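Local coordinates for protein thioesterase (Pseudomonas aeruginosa, PDB 2O5U) that probably hydrolyses fatty acyl-CoA thioesters, as a hotdog-fold member of the 4-hydroxybenzoyl-CoA thioesterase family, at residues 11-16 and 100-105; 64-69 and 117-122. One frame throughout, in Å; residues are numbered along the deposited sequence.

Contact 1: residues 11-16 and 100-105; sequences EQYLHF and ELALFL
A single water gathers three groups where Tyr13 lies against Glu100: it sits 2.5 Å from Tyr13 OH, 2.7 Å from Glu100 OE1 and 3.1 Å from Leu101 O. The water lies in the plane of the phenol at the ring edge and holds the hydroxyl end; Glu100 O approaches the edge at CE2, and carbon atoms make the remaining contacts. A bend at chi2 (-79°) in Glu100 brings the carboxylate round to this water. Tyr13 CZ lies 3.5 Å from Ala102 CB, which meets the ring obliquely. On the same side of the ring, Phe104 turns an edge toward the Tyr13 face in an offset edge-to-face pair, with planes at 70° and Phe104 CZ 3.9 Å from Tyr13 CD1. Phe16 completes the aromatic cluster, its CE2 reaching Phe104 CE1 at 3.8 Å in an oblique meeting, while Arg10 makes cation-pi contacts with both phenylalanines. The example illustrates how two non-adjacent parts of a sheet can meet through side chains and one water. Tyr13 and Phe16 flank a classic beta bulge, at which Leu14 and His15 both face Leu87 of strand 83-92. That strand lies between 15-19 and 96-105 in the sheet, and on the side away from the cluster Leu101 and Leu103 pack against helix 34-53.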
# COMPACT_ATOMS: atom_id res chain seq x y z
N GLU A 11 -14.95 24.44 8.21
CA GLU A 11 -14.93 25.22 9.47
C GLU A 11 -15.25 24.37 10.68
O GLU A 11 -14.96 24.76 11.78
CB GLU A 11 -15.81 26.48 9.40
CG GLU A 11 -17.19 26.25 8.91
CD GLU A 11 -17.40 26.58 7.42
OE1 GLU A 11 -16.56 26.34 6.55
OE2 GLU A 11 -18.49 27.11 7.13
N GLN A 12 -15.80 23.17 10.47
CA GLN A 12 -16.02 22.21 11.58
C GLN A 12 -14.72 21.51 12.11
O GLN A 12 -14.77 20.79 13.11
CB GLN A 12 -17.04 21.12 11.15
CG GLN A 12 -18.47 21.59 10.81
CD GLN A 12 -19.31 20.48 10.13
OE1 GLN A 12 -19.93 20.69 9.08
NE2 GLN A 12 -19.33 19.29 10.73
N TYR A 13 -13.57 21.73 11.45
CA TYR A 13 -12.26 21.10 11.79
C TYR A 13 -11.28 22.15 12.23
O TYR A 13 -11.36 23.30 11.76
CB TYR A 13 -11.72 20.31 10.57
CG TYR A 13 -12.73 19.21 10.23
CD1 TYR A 13 -13.79 19.46 9.37
CD2 TYR A 13 -12.67 17.98 10.86
CE1 TYR A 13 -14.76 18.46 9.11
CE2 TYR A 13 -13.63 16.97 10.64
CZ TYR A 13 -14.67 17.23 9.78
OH TYR A 13 -15.59 16.24 9.56
N LEU A 14 -10.34 21.79 13.08
CA LEU A 14 -9.48 22.80 13.76
C LEU A 14 -8.02 22.91 13.25
O LEU A 14 -7.34 23.97 13.41
CB LEU A 14 -9.50 22.59 15.26
CG LEU A 14 -10.70 23.21 15.97
CD1 LEU A 14 -12.05 22.48 15.71
CD2 LEU A 14 -10.43 23.27 17.47
N HIS A 15 -7.56 21.82 12.66
CA HIS A 15 -6.21 21.71 12.18
C HIS A 15 -6.22 21.04 10.80
O HIS A 15 -6.93 20.04 10.61
CB HIS A 15 -5.41 20.85 13.14
CG HIS A 15 -4.04 20.51 12.64
ND1 HIS A 15 -2.97 21.38 12.73
CD2 HIS A 15 -3.55 19.38 12.07
CE1 HIS A 15 -1.89 20.81 12.23
NE2 HIS A 15 -2.22 19.60 11.82
N PHE A 16 -5.37 21.53 9.90
CA PHE A 16 -5.29 21.04 8.52
C PHE A 16 -3.90 20.59 8.11
O PHE A 16 -2.91 21.24 8.45
CB PHE A 16 -5.80 22.12 7.55
CG PHE A 16 -7.25 22.32 7.67
CD1 PHE A 16 -7.74 23.19 8.62
CD2 PHE A 16 -8.14 21.57 6.90
CE1 PHE A 16 -9.12 23.36 8.79
CE2 PHE A 16 -9.51 21.73 7.06
CZ PHE A 16 -9.99 22.61 8.02
N GLU A 100 -12.27 13.20 14.82
CA GLU A 100 -13.00 13.41 13.55
C GLU A 100 -12.08 13.96 12.46
O GLU A 100 -11.40 14.92 12.69
CB GLU A 100 -14.09 14.42 13.78
CG GLU A 100 -15.12 14.02 14.82
CD GLU A 100 -16.16 13.04 14.27
OE1 GLU A 100 -16.34 12.89 13.02
OE2 GLU A 100 -16.84 12.46 15.11
N LEU A 101 -12.12 13.39 11.25
CA LEU A 101 -11.29 13.82 10.14
C LEU A 101 -12.15 13.96 8.87
O LEU A 101 -13.18 13.29 8.74
CB LEU A 101 -10.20 12.77 9.87
CG LEU A 101 -8.94 12.92 10.77
CD1 LEU A 101 -8.65 11.70 11.52
CD2 LEU A 101 -7.78 13.41 10.07
N ALA A 102 -11.73 14.82 7.97
CA ALA A 102 -12.37 14.93 6.66
C ALA A 102 -11.26 15.25 5.64
O ALA A 102 -10.26 15.91 5.98
CB ALA A 102 -13.51 16.00 6.68
N LEU A 103 -11.41 14.76 4.41
CA LEU A 103 -10.53 15.08 3.32
C LEU A 103 -11.23 16.16 2.50
O LEU A 103 -12.43 16.04 2.22
CB LEU A 103 -10.24 13.86 2.43
CG LEU A 103 -9.32 14.08 1.21
CD1 LEU A 103 -8.52 12.81 0.89
CD2 LEU A 103 -10.08 14.58 -0.02
N PHE A 104 -10.44 17.13 2.08
CA PHE A 104 -10.84 18.24 1.22
C PHE A 104 -9.90 18.38 0.05
O PHE A 104 -8.70 18.19 0.19
CB PHE A 104 -10.78 19.58 1.99
CG PHE A 104 -11.65 19.60 3.24
CD1 PHE A 104 -11.13 19.24 4.48
CD2 PHE A 104 -13.01 19.98 3.14
CE1 PHE A 104 -11.97 19.26 5.64
CE2 PHE A 104 -13.86 19.96 4.28
CZ PHE A 104 -13.34 19.60 5.52
N LEU A 105 -10.39 18.86 -1.10
CA LEU A 105 -9.40 19.29 -2.11
C LEU A 105 -8.72 20.53 -1.57
O LEU A 105 -9.37 21.31 -0.87
CB LEU A 105 -10.08 19.62 -3.46
CG LEU A 105 -10.40 18.43 -4.37
CD1 LEU A 105 -11.00 18.93 -5.69
CD2 LEU A 105 -9.12 17.58 -4.62
O HOH W 1 -15.53 13.96 10.63

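Contact 2: residues 64-69 and 117-122; sequences GLVVSS and FVHVFV
The imidazole of His119 is sandwiched between Phe117, whose CE1 stands 3.6 Å above the centre of one face, and Gly64, whose CA lies over the opposite face, offset toward the rim. Phe117 thus presents an edge to the histidine. The same Gly64 CA also sits over the face of Phe121, 4.0 Å from that ring's centroid, making two CH-pi contacts from one glycine. Val66 fills the angle between Phe117 and His119: its CG2, anti to the carbonyl carbon, is 3.9 Å from His119 CD2. His119 ND1 is hydrogen-bonded to Tyr99 OH. Phe117 and His119 pack on helix 34-53, the central helix wrapped by the antiparallel sheet in the hotdog fold. Strands 62-73 and 113-123 are joined here by Leu65 and Val120, a hydrogen-bonded pair whose Leu65 N to Val120 O bond is 2.6 Å and nearly straight (174°). Both point to the opposite face; the Leu65 side chain crosses that of Val122 at about a right angle, with Leu65 CG 3.6 Å from Val122 CG2, and Val67 CG2 packs on Val118 CG1. Ser68 and Ser69 also pair with a strand of the second subunit, and Ser69 OG is hydrogen-bonded to Tyr38 OH of that subunit.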
# COMPACT_ATOMS: atom_id res chain seq x y z
N GLY A 64 -0.41 4.28 20.66
CA GLY A 64 -1.85 4.38 20.38
C GLY A 64 -2.32 3.12 19.65
O GLY A 64 -1.68 2.70 18.70
N LEU A 65 -3.37 2.46 20.15
CA LEU A 65 -3.92 1.32 19.41
C LEU A 65 -5.20 1.84 18.79
O LEU A 65 -6.02 2.47 19.48
CB LEU A 65 -4.27 0.14 20.31
CG LEU A 65 -3.31 -0.58 21.23
CD1 LEU A 65 -4.08 -1.72 21.92
CD2 LEU A 65 -2.12 -1.12 20.43
N VAL A 66 -5.38 1.59 17.51
CA VAL A 66 -6.66 1.99 16.88
C VAL A 66 -7.69 0.92 17.17
O VAL A 66 -7.50 -0.26 16.80
CB VAL A 66 -6.54 2.08 15.36
CG1 VAL A 66 -7.90 2.42 14.76
CG2 VAL A 66 -5.48 3.19 14.98
N VAL A 67 -8.77 1.28 17.81
CA VAL A 67 -9.72 0.22 18.24
C VAL A 67 -11.02 0.24 17.44
O VAL A 67 -11.82 -0.69 17.50
CB VAL A 67 -10.05 0.33 19.76
CG1 VAL A 67 -8.81 -0.02 20.66
CG2 VAL A 67 -10.55 1.74 20.04
N SER A 68 -11.29 1.35 16.76
CA SER A 68 -12.42 1.39 15.82
C SER A 68 -12.18 2.54 14.83
O SER A 68 -11.47 3.51 15.16
CB SER A 68 -13.69 1.62 16.62
OG SER A 68 -13.50 2.80 17.43
N SER A 69 -12.77 2.48 13.63
CA SER A 69 -12.68 3.57 12.72
C SER A 69 -13.87 3.46 11.79
O SER A 69 -14.52 2.41 11.70
CB SER A 69 -11.38 3.53 11.88
OG SER A 69 -11.19 2.22 11.27
N PHE A 117 -11.88 7.94 14.08
CA PHE A 117 -11.30 6.76 14.67
C PHE A 117 -10.92 7.01 16.11
O PHE A 117 -10.79 8.17 16.51
CB PHE A 117 -10.14 6.19 13.82
CG PHE A 117 -8.80 6.85 13.98
CD1 PHE A 117 -7.90 6.42 14.99
CD2 PHE A 117 -8.41 7.88 13.11
CE1 PHE A 117 -6.61 6.99 15.13
CE2 PHE A 117 -7.14 8.46 13.23
CZ PHE A 117 -6.22 8.01 14.25
N VAL A 118 -10.79 5.92 16.86
CA VAL A 118 -10.46 5.94 18.29
C VAL A 118 -9.07 5.32 18.53
O VAL A 118 -8.80 4.16 18.14
CB VAL A 118 -11.53 5.25 19.17
CG1 VAL A 118 -11.13 5.24 20.69
CG2 VAL A 118 -12.90 5.84 18.96
N HIS A 119 -8.23 6.09 19.18
CA HIS A 119 -7.04 5.59 19.85
C HIS A 119 -7.35 5.22 21.30
O HIS A 119 -8.05 5.99 22.02
CB HIS A 119 -5.91 6.66 19.88
CG HIS A 119 -4.97 6.61 18.71
ND1 HIS A 119 -4.22 7.71 18.33
CD2 HIS A 119 -4.61 5.60 17.88
CE1 HIS A 119 -3.46 7.37 17.29
NE2 HIS A 119 -3.68 6.10 17.00
N VAL A 120 -6.79 4.08 21.72
CA VAL A 120 -6.57 3.80 23.17
C VAL A 120 -5.05 3.68 23.34
O VAL A 120 -4.36 3.03 22.54
CB VAL A 120 -7.22 2.47 23.66
CG1 VAL A 120 -6.91 2.24 25.17
CG2 VAL A 120 -8.75 2.49 23.47
N PHE A 121 -4.55 4.30 24.40
CA PHE A 121 -3.16 4.36 24.67
C PHE A 121 -2.76 3.23 25.65
O PHE A 121 -3.41 3.02 26.68
CB PHE A 121 -2.72 5.78 25.09
CG PHE A 121 -2.64 6.72 23.92
CD1 PHE A 121 -3.78 7.43 23.49
CD2 PHE A 121 -1.48 6.76 23.13
CE1 PHE A 121 -3.72 8.28 22.34
CE2 PHE A 121 -1.42 7.59 21.98
CZ PHE A 121 -2.55 8.35 21.58
N VAL A 122 -1.72 2.51 25.28
CA VAL A 122 -1.33 1.37 26.05
C VAL A 122 0.16 1.33 26.27
O VAL A 122 0.95 1.89 25.47
CB VAL A 122 -1.77 -0.00 25.37
CG1 VAL A 122 -3.28 -0.16 25.28
CG2 VAL A 122 -1.06 -0.24 24.07

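From the N terminus, the chain first passes segment 11-16, then helix 34-53, before reaching 64-69, the first half of contact 2. Strand 83-92 follows, and residues 100-105 close contact 1, drawing a loop of 83 residues that holds the helix. Segment 117-122 then closes contact 2 around 47 residues without helix. The segments alternate along the chain, so the two loops cross instead of nesting. Strands 96-105 and 113-123 are neighbours in the sheet, where Leu101 CD1 of contact 1 touches Phe117 CE2 of contact 2 at 4.0 Å. With centres about 19 Å apart, the contacts tie the turn before edge strand 15-19 to strand 96-105, and strand 113-123 to strand 62-73, where the sheet runs on into a second subunit.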